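Local coordinates for type 3 secretion system pilotin (Salmonella typhimurium, PDB 6XFJ), which pilots the secretin InvG to its proper place in the bacterial outer membrane and so serves assembly of the type III secretion injectisome, at residues T32-H37 and E45-L50; K55-E60 and Y69-A74; S17-C20 and K24-K27; P38-S43 and A74-L79. All blocks are in the same frame, centred on the assembly; numbering follows the deposited sequence. Where two conformers were deposited one is given.

Contact 1 of 4, residues T32-H37 and E45-L50; sequences TFFQEH and EDEEQL. With CD (cadmium ion), chain P; NA (sodium ion), chain V.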
loop_
_atom_site.group_PDB
_atom_site.type_symbol
_atom_site.label_atom_id
_atom_site.label_comp_id
_atom_site.label_asym_id
_atom_site.label_seq_id
_atom_site.Cartn_x
_atom_site.Cartn_y
_atom_site.Cartn_z
ATOM N N THR B 32 -8.255 -8.317 -5.137
ATOM C CA THR B 32 -9.563 -8.075 -4.484
ATOM C C THR B 32 -10.358 -7.041 -5.274
ATOM O O THR B 32 -11.537 -7.249 -5.606
ATOM C CB THR B 32 -9.394 -7.633 -3.031
ATOM O OG1 THR B 32 -8.753 -8.710 -2.338
ATOM C CG2 THR B 32 -10.718 -7.347 -2.343
ATOM N N PHE B 33 -9.720 -5.932 -5.613
ATOM C CA PHE B 33 -10.410 -4.842 -6.326
ATOM C C PHE B 33 -10.975 -5.382 -7.642
ATOM O O PHE B 33 -12.146 -5.161 -7.939
ATOM C CB PHE B 33 -9.426 -3.696 -6.606
ATOM C CG PHE B 33 -10.081 -2.674 -7.486
ATOM C CD1 PHE B 33 -10.911 -1.709 -6.954
ATOM C CD2 PHE B 33 -9.981 -2.775 -8.867
ATOM C CE1 PHE B 33 -11.571 -0.820 -7.792
ATOM C CE2 PHE B 33 -10.617 -1.860 -9.704
ATOM C CZ PHE B 33 -11.420 -0.914 -9.150
ATOM N N PHE B 34 -10.174 -6.102 -8.429
ATOM C CA PHE B 34 -10.629 -6.551 -9.771
ATOM C C PHE B 34 -11.694 -7.636 -9.651
ATOM O O PHE B 34 -12.628 -7.610 -10.418
ATOM C CB PHE B 34 -9.440 -6.922 -10.650
ATOM C CG PHE B 34 -8.774 -5.672 -11.159
ATOM C CD1 PHE B 34 -9.415 -4.856 -12.083
ATOM C CD2 PHE B 34 -7.558 -5.255 -10.646
ATOM C CE1 PHE B 34 -8.824 -3.677 -12.532
ATOM C CE2 PHE B 34 -7.009 -4.063 -11.065
ATOM C CZ PHE B 34 -7.644 -3.284 -11.985
ATOM N N GLN B 35 -11.598 -8.482 -8.626
ATOM C CA GLN B 35 -12.651 -9.510 -8.403
ATOM C C GLN B 35 -13.982 -8.818 -8.094
ATOM O O GLN B 35 -15.032 -9.357 -8.501
ATOM C CB GLN B 35 -12.241 -10.498 -7.311
ATOM C CG GLN B 35 -11.071 -11.361 -7.756
ATOM C CD GLN B 35 -10.531 -12.233 -6.644
ATOM O OE1 GLN B 35 -10.625 -11.887 -5.467
ATOM N NE2 GLN B 35 -9.943 -13.371 -7.004
ATOM N N GLU B 36 -13.948 -7.683 -7.389
ATOM C CA GLU B 36 -15.147 -6.895 -6.968
ATOM C C GLU B 36 -15.665 -6.052 -8.158
ATOM O O GLU B 36 -16.760 -5.506 -8.043
ATOM C CB GLU B 36 -14.809 -5.956 -5.793
ATOM C CG GLU B 36 -14.656 -6.609 -4.440
ATOM C CD GLU B 36 -14.123 -5.659 -3.375
ATOM O OE1 GLU B 36 -13.802 -4.491 -3.744
ATOM O OE2 GLU B 36 -14.053 -6.068 -2.171
ATOM N N HIS B 37 -14.837 -5.834 -9.194
ATOM C CA HIS B 37 -15.178 -4.918 -10.317
ATOM C C HIS B 37 -14.872 -5.593 -11.645
ATOM O O HIS B 37 -14.073 -5.055 -12.425
ATOM C CB HIS B 37 -14.429 -3.589 -10.153
ATOM C CG HIS B 37 -14.715 -2.884 -8.876
ATOM N ND1 HIS B 37 -14.025 -3.174 -7.686
ATOM C CD2 HIS B 37 -15.573 -1.873 -8.591
ATOM C CE1 HIS B 37 -14.495 -2.390 -6.716
ATOM N NE2 HIS B 37 -15.446 -1.589 -7.242
ATOM N N GLU B 45 -11.498 -0.818 -23.042
ATOM C CA GLU B 45 -11.618 0.653 -22.968
ATOM C C GLU B 45 -11.814 1.083 -21.508
ATOM O O GLU B 45 -11.146 2.022 -21.095
ATOM C CB GLU B 45 -12.728 1.104 -23.921
ATOM C CG GLU B 45 -12.245 1.035 -25.383
ATOM C CD GLU B 45 -11.055 1.937 -25.717
ATOM O OE1 GLU B 45 -11.134 3.165 -25.371
ATOM O OE2 GLU B 45 -10.033 1.411 -26.290
ATOM N N ASP B 46 -12.634 0.362 -20.743
ATOM C CA ASP B 46 -12.872 0.798 -19.344
ATOM C C ASP B 46 -11.591 0.654 -18.519
ATOM O O ASP B 46 -11.347 1.473 -17.654
ATOM C CB ASP B 46 -14.027 0.031 -18.722
ATOM C CG ASP B 46 -15.406 0.417 -19.247
ATOM O OD1 ASP B 46 -15.518 1.448 -19.958
ATOM O OD2 ASP B 46 -16.364 -0.291 -18.920
ATOM N N GLU B 47 -10.827 -0.409 -18.769
ATOM C CA GLU B 47 -9.577 -0.641 -18.016
ATOM C C GLU B 47 -8.572 0.450 -18.341
ATOM O O GLU B 47 -7.873 0.895 -17.452
ATOM C CB GLU B 47 -9.021 -2.028 -18.312
ATOM C CG GLU B 47 -7.730 -2.338 -17.589
ATOM C CD GLU B 47 -7.818 -2.333 -16.053
ATOM O OE1 GLU B 47 -8.907 -2.159 -15.520
ATOM O OE2 GLU B 47 -6.762 -2.514 -15.375
ATOM N N GLU B 48 -8.557 0.903 -19.599
ATOM C CA GLU B 48 -7.623 1.971 -20.014
ATOM C C GLU B 48 -8.019 3.222 -19.244
ATOM O O GLU B 48 -7.112 3.958 -18.750
ATOM C CB GLU B 48 -7.720 2.271 -21.507
ATOM C CG GLU B 48 -7.131 1.235 -22.454
ATOM C CD GLU B 48 -7.371 1.487 -23.945
ATOM O OE1 GLU B 48 -7.850 2.587 -24.297
ATOM O OE2 GLU B 48 -7.017 0.606 -24.731
ATOM N N GLN B 49 -9.303 3.537 -19.192
ATOM C CA GLN B 49 -9.796 4.698 -18.461
ATOM C C GLN B 49 -9.427 4.564 -16.989
ATOM O O GLN B 49 -9.029 5.553 -16.398
ATOM C CB GLN B 49 -11.277 4.959 -18.659
ATOM C CG GLN B 49 -11.637 5.361 -20.081
ATOM C CD GLN B 49 -13.124 5.610 -20.196
ATOM O OE1 GLN B 49 -13.776 6.037 -19.249
ATOM N NE2 GLN B 49 -13.680 5.351 -21.367
ATOM N N LEU B 50 -9.612 3.384 -16.400
ATOM C CA LEU B 50 -9.257 3.221 -14.985
ATOM C C LEU B 50 -7.762 3.444 -14.750
ATOM O O LEU B 50 -7.414 4.100 -13.783
ATOM C CB LEU B 50 -9.675 1.822 -14.535
ATOM C CG LEU B 50 -9.376 1.557 -13.075
ATOM C CD1 LEU B 50 -10.326 2.321 -12.207
ATOM C CD2 LEU B 50 -9.517 0.053 -12.847
HETATM CD CD CD P . -7.767 1.835 -26.539
HETATM NA NA NA V . -18.239 0.243 -19.908
HETATM O O HOH W 1 -5.494 2.509 -26.648
#
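L50 reaches out from helix 44-59 and brings its CD2 methyl against the F33 and F34 rings of helix 25-36, meeting both obliquely, a hydrophobic core contact of the all-helical InvH pilotin fold. The apolar part is compact: L50 CD2 lies 3.8 Å from F33 CE2 and equally far from F34 CE1. L50 carries CG anti to the backbone N (chi1 -179°), and it meets F33 from the opposite direction; the axes of the two short segments come no nearer than 14.1 Å, so long side chains have to span the distance. The two rings also pack on each other, with F33 CD2 above the centre of the F34 ring. Y40 of helix 39-42 and L72 of helix 68-80 add to this core.

The polar part is a carboxylate against a ring. The bend at chi2 of E47 (62°) swings its OE1 to 3.4 Å from F34 CE1, with carboxylate and ring planes 66° apart. Elsewhere on helix 44-59, E48 chelates a cadmium ion through both oxygens, E45 adds OE2, and D46 holds a sodium ion. After helix 25-36, H37 turns back over one face of F33, and its ND1 donates to F33 O at 2.7 Å, with the oxygen lying in the imidazole plane.

Contact 2 of 4, residues K55-E60 and Y69-A74; sequences KKVLLE and YQTLLA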
loop_
_atom_site.group_PDB
_atom_site.type_symbol
_atom_site.label_atom_id
_atom_site.label_comp_id
_atom_site.label_asym_id
_atom_site.label_seq_id
_atom_site.Cartn_x
_atom_site.Cartn_y
_atom_site.Cartn_z
ATOM N N LYS B 55 -3.329 6.420 -12.456
ATOM C CA LYS B 55 -2.029 7.114 -12.582
ATOM C C LYS B 55 -2.196 8.575 -12.136
ATOM O O LYS B 55 -1.252 9.122 -11.529
ATOM C CB LYS B 55 -1.543 6.964 -14.021
ATOM C CG LYS B 55 -1.029 5.573 -14.315
ATOM C CD LYS B 55 -0.713 5.493 -15.789
ATOM C CE LYS B 55 -0.418 4.113 -16.295
ATOM N NZ LYS B 55 -0.302 4.133 -17.773
ATOM N N LYS B 56 -3.341 9.187 -12.388
ATOM C CA LYS B 56 -3.544 10.559 -11.866
ATOM C C LYS B 56 -3.665 10.554 -10.343
ATOM O O LYS B 56 -3.116 11.440 -9.677
ATOM C CB LYS B 56 -4.766 11.198 -12.484
ATOM C CG LYS B 56 -4.581 11.572 -13.947
ATOM C CD LYS B 56 -5.644 12.480 -14.453
ATOM C CE LYS B 56 -6.905 11.741 -14.700
ATOM N NZ LYS B 56 -8.025 12.679 -14.968
ATOM N N VAL B 57 -4.410 9.601 -9.785
ATOM C CA VAL B 57 -4.574 9.555 -8.321
ATOM C C VAL B 57 -3.193 9.429 -7.678
ATOM O O VAL B 57 -2.912 10.080 -6.664
ATOM C CB VAL B 57 -5.461 8.360 -7.922
ATOM C CG1 VAL B 57 -5.376 8.050 -6.434
ATOM C CG2 VAL B 57 -6.905 8.577 -8.350
ATOM N N LEU B 58 -2.350 8.602 -8.235
ATOM C CA LEU B 58 -1.056 8.334 -7.595
ATOM C C LEU B 58 -0.122 9.542 -7.661
ATOM O O LEU B 58 0.856 9.561 -6.921
ATOM C CB LEU B 58 -0.420 7.099 -8.194
ATOM C CG LEU B 58 -1.165 5.793 -7.922
ATOM C CD1 LEU B 58 -0.398 4.685 -8.627
ATOM C CD2 LEU B 58 -1.341 5.490 -6.424
ATOM N N LEU B 59 -0.427 10.546 -8.470
ATOM C CA LEU B 59 0.396 11.783 -8.551
ATOM C C LEU B 59 0.014 12.735 -7.422
ATOM O O LEU B 59 0.759 13.684 -7.142
ATOM C CB LEU B 59 0.185 12.459 -9.905
ATOM C CG LEU B 59 0.981 11.844 -11.043
ATOM C CD1 LEU B 59 0.513 12.417 -12.385
ATOM C CD2 LEU B 59 2.451 12.135 -10.882
ATOM N N GLU B 60 -1.145 12.560 -6.808
ATOM C CA GLU B 60 -1.681 13.529 -5.844
ATOM C C GLU B 60 -1.004 13.380 -4.496
ATOM O O GLU B 60 -1.031 12.297 -3.944
ATOM C CB GLU B 60 -3.181 13.438 -5.805
ATOM C CG GLU B 60 -3.717 13.675 -7.181
ATOM C CD GLU B 60 -5.214 13.663 -7.266
ATOM O OE1 GLU B 60 -5.804 13.166 -6.299
ATOM O OE2 GLU B 60 -5.761 14.141 -8.312
ATOM N N TYR B 69 -5.503 -0.691 -2.943
ATOM C CA TYR B 69 -6.952 -0.910 -2.966
ATOM C C TYR B 69 -7.653 0.456 -2.975
ATOM O O TYR B 69 -8.589 0.684 -3.722
ATOM C CB TYR B 69 -7.383 -1.777 -1.767
ATOM C CG TYR B 69 -8.861 -2.054 -1.813
ATOM C CD1 TYR B 69 -9.394 -3.112 -2.546
ATOM C CD2 TYR B 69 -9.744 -1.219 -1.163
ATOM C CE1 TYR B 69 -10.746 -3.298 -2.695
ATOM C CE2 TYR B 69 -11.118 -1.453 -1.259
ATOM C CZ TYR B 69 -11.628 -2.487 -2.029
ATOM O OH TYR B 69 -12.971 -2.703 -2.100
ATOM N N GLN B 70 -7.250 1.309 -2.050
ATOM C CA GLN B 70 -7.911 2.626 -1.842
ATOM C C GLN B 70 -7.735 3.507 -3.096
ATOM O O GLN B 70 -8.656 4.202 -3.454
ATOM C CB GLN B 70 -7.286 3.338 -0.660
ATOM C CG GLN B 70 -7.641 2.630 0.651
ATOM C CD GLN B 70 -6.685 2.852 1.792
ATOM O OE1 GLN B 70 -5.726 3.598 1.688
ATOM N NE2 GLN B 70 -6.896 2.142 2.922
ATOM N N THR B 71 -6.578 3.405 -3.746
ATOM C CA THR B 71 -6.355 4.257 -4.938
ATOM C C THR B 71 -7.019 3.696 -6.178
ATOM O O THR B 71 -7.496 4.485 -6.998
ATOM C CB THR B 71 -4.882 4.534 -5.105
ATOM O OG1 THR B 71 -4.149 3.337 -5.167
ATOM C CG2 THR B 71 -4.371 5.415 -3.983
ATOM N N LEU B 72 -7.086 2.396 -6.367
ATOM C CA LEU B 72 -7.934 1.806 -7.436
ATOM C C LEU B 72 -9.392 2.217 -7.232
ATOM O O LEU B 72 -10.091 2.549 -8.157
ATOM C CB LEU B 72 -7.756 0.294 -7.510
ATOM C CG LEU B 72 -6.451 -0.215 -8.095
ATOM C CD1 LEU B 72 -6.244 -1.670 -7.821
ATOM C CD2 LEU B 72 -6.392 0.051 -9.616
ATOM N N LEU B 73 -9.849 2.110 -5.978
ATOM C CA LEU B 73 -11.265 2.413 -5.692
ATOM C C LEU B 73 -11.523 3.908 -5.968
ATOM O O LEU B 73 -12.524 4.236 -6.550
ATOM C CB LEU B 73 -11.584 2.039 -4.251
ATOM C CG LEU B 73 -13.063 2.019 -3.884
ATOM C CD1 LEU B 73 -13.833 0.980 -4.648
ATOM C CD2 LEU B 73 -13.220 1.769 -2.408
ATOM N N ALA B 74 -10.601 4.778 -5.537
ATOM C CA ALA B 74 -10.705 6.222 -5.867
ATOM C C ALA B 74 -10.757 6.457 -7.384
ATOM O O ALA B 74 -11.591 7.251 -7.830
ATOM C CB ALA B 74 -9.590 6.997 -5.243
#
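T71 turns its CB, CG2 and OG1 to V57 and L58, and the contact, an oblique helix-helix packing in the buried core of the all-helical InvH pilotin fold, turns on how these three branched side chains are set. V57 places CG1 anti to the backbone N (chi1 165°), which sends that methyl to 3.7 Å from T71 CG2; the two side chains meet at a slant, and CG1 also lies against T71 CB. L58 approaches differently, at about a right angle to T71. Its CD2 methyl sits 3.8 Å from T71 OG1 and nearly as close to CB and CG2, so one leucine methyl rests across the whole threonine branch point. The second methyl of V57 serves the next turn of the opposing helix: CG2 lies 4.4 Å from A74 CB, a looser touch.

No hydrogen bond links the two segments. With chi1 at 55° the hydroxyl of T71 is turned back over its own backbone, where it bonds to the carbonyl oxygen of S67, one turn earlier. That internal bond satisfies the polar atom while the rest of the side chain serves apolar packing. The closest backbones are those of V57 and T71, whose CA atoms are 6.5 Å apart.

The axes of the two short helical segments approach to 9.3 Å, with 122° between their N-to-C directions, joining the C-terminal part of helix 44-59 to the early part of helix 68-80. L72 faces away from this contact and packs on F33 and F34 of helix 25-36, while Y23 of the second subunit packs on L58.

Contact 3 of 4, residues S17-C20 and K24-K27; sequences SIFC and KQTK. With CD (cadmium ion), chain N; CD (cadmium ion), chain O; CD (cadmium ion), chain E.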
loop_
_atom_site.group_PDB
_atom_site.type_symbol
_atom_site.label_atom_id
_atom_site.label_comp_id
_atom_site.label_asym_id
_atom_site.label_seq_id
_atom_site.Cartn_x
_atom_site.Cartn_y
_atom_site.Cartn_z
ATOM N N SER B 17 9.855 -4.933 2.342
ATOM C CA SER B 17 10.017 -6.360 1.955
ATOM C C SER B 17 9.000 -7.230 2.709
ATOM O O SER B 17 8.429 -8.078 2.121
ATOM C CB SER B 17 11.443 -6.797 2.204
ATOM O OG SER B 17 11.586 -8.174 1.921
ATOM N N ILE B 18 8.771 -6.923 3.977
ATOM C CA ILE B 18 7.713 -7.643 4.735
ATOM C C ILE B 18 6.366 -7.415 4.042
ATOM O O ILE B 18 5.641 -8.369 3.743
ATOM C CB ILE B 18 7.667 -7.179 6.195
ATOM C CG1 ILE B 18 8.919 -7.603 6.972
ATOM C CG2 ILE B 18 6.394 -7.740 6.851
ATOM C CD1 ILE B 18 9.073 -6.914 8.277
ATOM N N PHE B 19 6.003 -6.165 3.741
ATOM C CA PHE B 19 4.662 -5.843 3.238
ATOM C C PHE B 19 4.484 -6.449 1.839
ATOM O O PHE B 19 3.417 -6.962 1.480
ATOM C CB PHE B 19 4.548 -4.320 3.166
ATOM C CG PHE B 19 3.183 -3.817 2.804
ATOM C CD1 PHE B 19 2.874 -3.449 1.493
ATOM C CD2 PHE B 19 2.205 -3.622 3.775
ATOM C CE1 PHE B 19 1.648 -2.914 1.187
ATOM C CE2 PHE B 19 0.964 -3.102 3.454
ATOM C CZ PHE B 19 0.670 -2.767 2.146
ATOM N N CYS B 20 5.487 -6.246 0.973
ATOM C CA CYS B 20 5.380 -6.485 -0.468
ATOM C C CYS B 20 5.945 -7.851 -0.890
ATOM O O CYS B 20 5.430 -8.380 -1.915
ATOM C CB CYS B 20 6.088 -5.349 -1.194
ATOM S SG CYS B 20 6.660 -5.657 -2.900
ATOM N N LYS B 24 2.869 -9.900 0.482
ATOM C CA LYS B 24 2.338 -9.600 -0.880
ATOM C C LYS B 24 1.001 -8.854 -0.785
ATOM O O LYS B 24 0.072 -9.146 -1.546
ATOM C CB LYS B 24 2.304 -10.852 -1.755
ATOM C CG LYS B 24 3.713 -11.410 -1.974
ATOM C CD LYS B 24 3.811 -12.457 -3.024
ATOM C CE LYS B 24 5.203 -13.022 -3.141
ATOM N NZ LYS B 24 5.313 -13.890 -4.335
ATOM N N GLN B 25 0.922 -7.877 0.117
ATOM C CA GLN B 25 -0.338 -7.155 0.345
ATOM C C GLN B 25 -0.807 -6.419 -0.915
ATOM O O GLN B 25 -2.020 -6.374 -1.159
ATOM C CB GLN B 25 -0.248 -6.199 1.522
ATOM C CG GLN B 25 -0.066 -6.817 2.852
ATOM C CD GLN B 25 -1.210 -7.742 3.209
ATOM O OE1 GLN B 25 -1.037 -8.945 3.231
ATOM N NE2 GLN B 25 -2.338 -7.163 3.497
ATOM N N THR B 26 0.086 -5.744 -1.648
ATOM C CA THR B 26 -0.340 -4.960 -2.822
ATOM C C THR B 26 -1.022 -5.865 -3.863
ATOM O O THR B 26 -2.084 -5.531 -4.346
ATOM C CB THR B 26 0.849 -4.165 -3.359
ATOM O OG1 THR B 26 1.130 -3.209 -2.330
ATOM C CG2 THR B 26 0.565 -3.442 -4.661
ATOM N N LYS B 27 -0.391 -6.981 -4.211
ATOM C CA LYS B 27 -0.998 -7.876 -5.188
ATOM C C LYS B 27 -2.324 -8.447 -4.690
ATOM O O LYS B 27 -3.225 -8.583 -5.452
ATOM C CB LYS B 27 0.012 -8.966 -5.531
ATOM C CG LYS B 27 1.155 -8.437 -6.406
ATOM C CD LYS B 27 2.196 -9.480 -6.702
ATOM C CE LYS B 27 3.179 -8.957 -7.735
ATOM N NZ LYS B 27 4.351 -9.854 -7.877
HETATM CD CD CD N . 4.947 -7.096 -4.056
HETATM CD CD CD O . -2.484 -10.763 3.413
HETATM CD CD CD E . 6.324 -3.349 -3.825
HETATM O O HOH W 2 -4.221 -9.464 3.932
HETATM O O HOH W 3 -3.844 -12.934 3.563
HETATM O O HOH W 4 -2.208 -11.072 5.687
HETATM O O HOH W 5 -0.682 -11.856 3.114
#
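A chi1 of -174° carries the F19 ring away from its own backbone N and against the first turn of helix 25-36, whose backbone sets Q25 CB over one face of the ring. This is a CH-pi contact: Q25 CB stands 3.8 Å from the F19 ring centroid, 17° off the ring normal. T26 comes instead to the rim, with OG1 near the ring plane and 3.6 Å from F19 CE1.

The backbone closes the same tight turn between helix 8-22 and helix 25-36. Q25 N gives a nearly straight hydrogen bond to F19 O, 3.0 Å long, and K24, with positive phi at the N-cap position, makes a CA-H...O contact, its CA 3.5 Å from C20 O. Beyond the ring, a bend at chi2 (-60°) turns the Q25 amide away: OE1 binds a cadmium ion at 2.3 Å, completed by four waters and E28, while NE2 donates to one of those waters. C20 SG bridges two further cadmium ions, and C20 O also binds one of them.

The turn thus connects helix 8-22 to helix 25-36 at the dimer interface, where L66 of the second subunit packs on F19 and C20 of that subunit shares in cadmium binding.

Contact 4 of 4, residues P38-S43 and A74-L79; sequences PQYMRS and AAHERL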
loop_
_atom_site.group_PDB
_atom_site.type_symbol
_atom_site.label_atom_id
_atom_site.label_comp_id
_atom_site.label_asym_id
_atom_site.label_seq_id
_atom_site.Cartn_x
_atom_site.Cartn_y
_atom_site.Cartn_z
ATOM N N PRO B 38 -15.605 -6.663 -12.012
ATOM C CA PRO B 38 -15.293 -7.451 -13.201
ATOM C C PRO B 38 -15.569 -6.737 -14.525
ATOM O O PRO B 38 -15.134 -7.227 -15.561
ATOM C CB PRO B 38 -16.217 -8.665 -13.058
ATOM C CG PRO B 38 -17.349 -8.177 -12.178
ATOM C CD PRO B 38 -16.678 -7.227 -11.207
ATOM N N GLN B 39 -16.280 -5.616 -14.501
ATOM C CA GLN B 39 -16.420 -4.766 -15.728
ATOM C C GLN B 39 -15.054 -4.441 -16.352
ATOM O O GLN B 39 -14.928 -4.331 -17.583
ATOM C CB GLN B 39 -17.208 -3.486 -15.439
ATOM C CG GLN B 39 -17.439 -2.605 -16.651
ATOM C CD GLN B 39 -18.099 -3.282 -17.840
ATOM O OE1 GLN B 39 -18.925 -4.210 -17.712
ATOM N NE2 GLN B 39 -17.733 -2.786 -19.021
ATOM N N TYR B 40 -14.036 -4.262 -15.536
ATOM C CA TYR B 40 -12.684 -3.929 -16.030
ATOM C C TYR B 40 -12.020 -5.086 -16.774
ATOM O O TYR B 40 -11.049 -4.825 -17.498
ATOM C CB TYR B 40 -11.836 -3.352 -14.905
ATOM C CG TYR B 40 -12.445 -2.074 -14.411
ATOM C CD1 TYR B 40 -12.471 -0.962 -15.240
ATOM C CD2 TYR B 40 -12.943 -1.941 -13.130
ATOM C CE1 TYR B 40 -13.043 0.218 -14.807
ATOM C CE2 TYR B 40 -13.479 -0.744 -12.675
ATOM C CZ TYR B 40 -13.561 0.339 -13.529
ATOM O OH TYR B 40 -14.119 1.517 -13.085
ATOM N N MET B 41 -12.508 -6.313 -16.629
ATOM C CA MET B 41 -12.031 -7.455 -17.441
ATOM C C MET B 41 -12.911 -7.618 -18.689
ATOM O O MET B 41 -12.469 -8.286 -19.619
ATOM C CB MET B 41 -12.034 -8.738 -16.614
ATOM C CG MET B 41 -10.896 -8.786 -15.612
ATOM S SD MET B 41 -11.271 -7.995 -14.043
ATOM C CE MET B 41 -12.204 -9.346 -13.310
ATOM N N ARG B 42 -14.118 -7.032 -18.713
ATOM C CA ARG B 42 -15.047 -7.128 -19.856
ATOM C C ARG B 42 -14.754 -6.060 -20.910
ATOM O O ARG B 42 -15.030 -6.334 -22.096
ATOM C CB ARG B 42 -16.479 -7.021 -19.353
ATOM C CG ARG B 42 -16.890 -8.241 -18.551
ATOM C CD ARG B 42 -18.385 -8.342 -18.414
ATOM N NE ARG B 42 -18.924 -7.381 -17.461
ATOM C CZ ARG B 42 -19.206 -7.621 -16.175
ATOM N NH1 ARG B 42 -18.981 -8.806 -15.626
ATOM N NH2 ARG B 42 -19.708 -6.649 -15.434
ATOM N N SER B 43 -14.197 -4.912 -20.534
ATOM C CA SER B 43 -14.002 -3.785 -21.464
ATOM C C SER B 43 -12.544 -3.358 -21.362
ATOM O O SER B 43 -12.149 -2.744 -20.321
ATOM C CB SER B 43 -14.909 -2.667 -21.091
ATOM O OG SER B 43 -14.588 -1.538 -21.852
ATOM N N ALA B 74 -10.601 4.778 -5.537
ATOM C CA ALA B 74 -10.705 6.222 -5.867
ATOM C C ALA B 74 -10.757 6.457 -7.384
ATOM O O ALA B 74 -11.591 7.251 -7.830
ATOM C CB ALA B 74 -9.590 6.997 -5.243
ATOM N N ALA B 75 -9.936 5.751 -8.131
ATOM C CA ALA B 75 -9.918 5.886 -9.602
ATOM C C ALA B 75 -11.273 5.464 -10.181
ATOM O O ALA B 75 -11.837 6.204 -10.999
ATOM C CB ALA B 75 -8.781 5.080 -10.149
ATOM N N HIS B 76 -11.806 4.365 -9.650
ATOM C CA HIS B 76 -13.107 3.866 -10.102
ATOM C C HIS B 76 -14.164 4.921 -9.805
ATOM O O HIS B 76 -15.036 5.164 -10.648
ATOM C CB HIS B 76 -13.354 2.557 -9.393
ATOM C CG HIS B 76 -14.730 2.050 -9.508
ATOM N ND1 HIS B 76 -15.238 1.538 -10.670
ATOM C CD2 HIS B 76 -15.687 1.912 -8.548
ATOM C CE1 HIS B 76 -16.481 1.110 -10.441
ATOM N NE2 HIS B 76 -16.788 1.364 -9.152
ATOM N N GLU B 77 -14.178 5.437 -8.603
ATOM C CA GLU B 77 -15.205 6.420 -8.199
ATOM C C GLU B 77 -15.092 7.697 -8.999
ATOM O O GLU B 77 -16.105 8.299 -9.322
ATOM C CB GLU B 77 -15.102 6.688 -6.697
ATOM C CG GLU B 77 -15.535 5.520 -5.837
ATOM C CD GLU B 77 -15.531 5.721 -4.330
ATOM O OE1 GLU B 77 -15.701 6.800 -3.909
ATOM O OE2 GLU B 77 -15.459 4.728 -3.615
ATOM N N ARG B 78 -13.867 8.104 -9.318
ATOM C CA ARG B 78 -13.707 9.300 -10.150
ATOM C C ARG B 78 -14.328 9.026 -11.548
ATOM O O ARG B 78 -14.972 9.938 -12.125
ATOM C CB ARG B 78 -12.246 9.739 -10.281
ATOM C CG ARG B 78 -11.667 10.281 -8.985
ATOM C CD ARG B 78 -10.205 10.669 -9.137
ATOM N NE ARG B 78 -9.648 11.155 -7.888
ATOM C CZ ARG B 78 -8.488 11.788 -7.768
ATOM N NH1 ARG B 78 -7.752 12.017 -8.844
ATOM N NH2 ARG B 78 -8.065 12.146 -6.569
ATOM N N LEU B 79 -14.131 7.834 -12.111
ATOM C CA LEU B 79 -14.772 7.461 -13.388
ATOM C C LEU B 79 -16.286 7.536 -13.227
ATOM O O LEU B 79 -16.935 8.015 -14.154
ATOM C CB LEU B 79 -14.383 6.051 -13.808
ATOM C CG LEU B 79 -12.982 5.908 -14.374
ATOM C CD1 LEU B 79 -12.777 4.509 -14.936
ATOM C CD2 LEU B 79 -12.753 6.942 -15.464
#
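Y40 points its phenol from the short helix 39-42 toward helix 68-80 and brings its hydroxyl to the imidazole edge of H76, a polar tie between helices in the all-helical pilotin fold. Y40 OH and H76 ND1 are 2.7 Å apart and hydrogen-bonded, and either could be the donor. Each partner lies in the plane of the other's ring, yet the planes stand at 83°: the rings meet rim to rim, with neither over the other's face. H76 reaches this position with CG anti to its backbone N (chi1 168°). One turn farther along, L79 adds an apolar touch, its CD1 methyl 3.8 Å from Y40 OH.

The tyrosine itself is buried: F33 and F34 of helix 25-36 pack on it, as do E47 and L50 of helix 44-59. The H76 ring also meets H37 edge-to-face.

Within 38-43, on the weakly bonded short helix, R42 folds back on the chain, one guanidinium face over P38 C. The Q39 amide is held at both ends: NE2 bonds to D46 OD2, and OE1 takes R42 NE at 3.2 Å, with that nitrogen well above the carbonyl plane of the amide; R42 NH2 adds a weak bond to the same oxygen.

Contacts 1 and 4 form one cluster: their centres are about 4 Å apart, their segments alternate along the chain, and E47 OE1 packs 3.2 Å from Y40 CB. Contact 2 lies about 12 Å from both, centre to centre. It meets contact 1 where E36 OE1 and Y69 OH approach to 2.6 Å, a probable hydrogen bond, and shares A74 with contact 4, to which the E60–R78 salt bridge also ties it. Contact 3 stands apart, its centre about 20 Å from that of contact 1, though both use helix 25-36. Metals mark contacts 1 and 3, with separate cadmium sites on each, and all four contacts touch the second subunit.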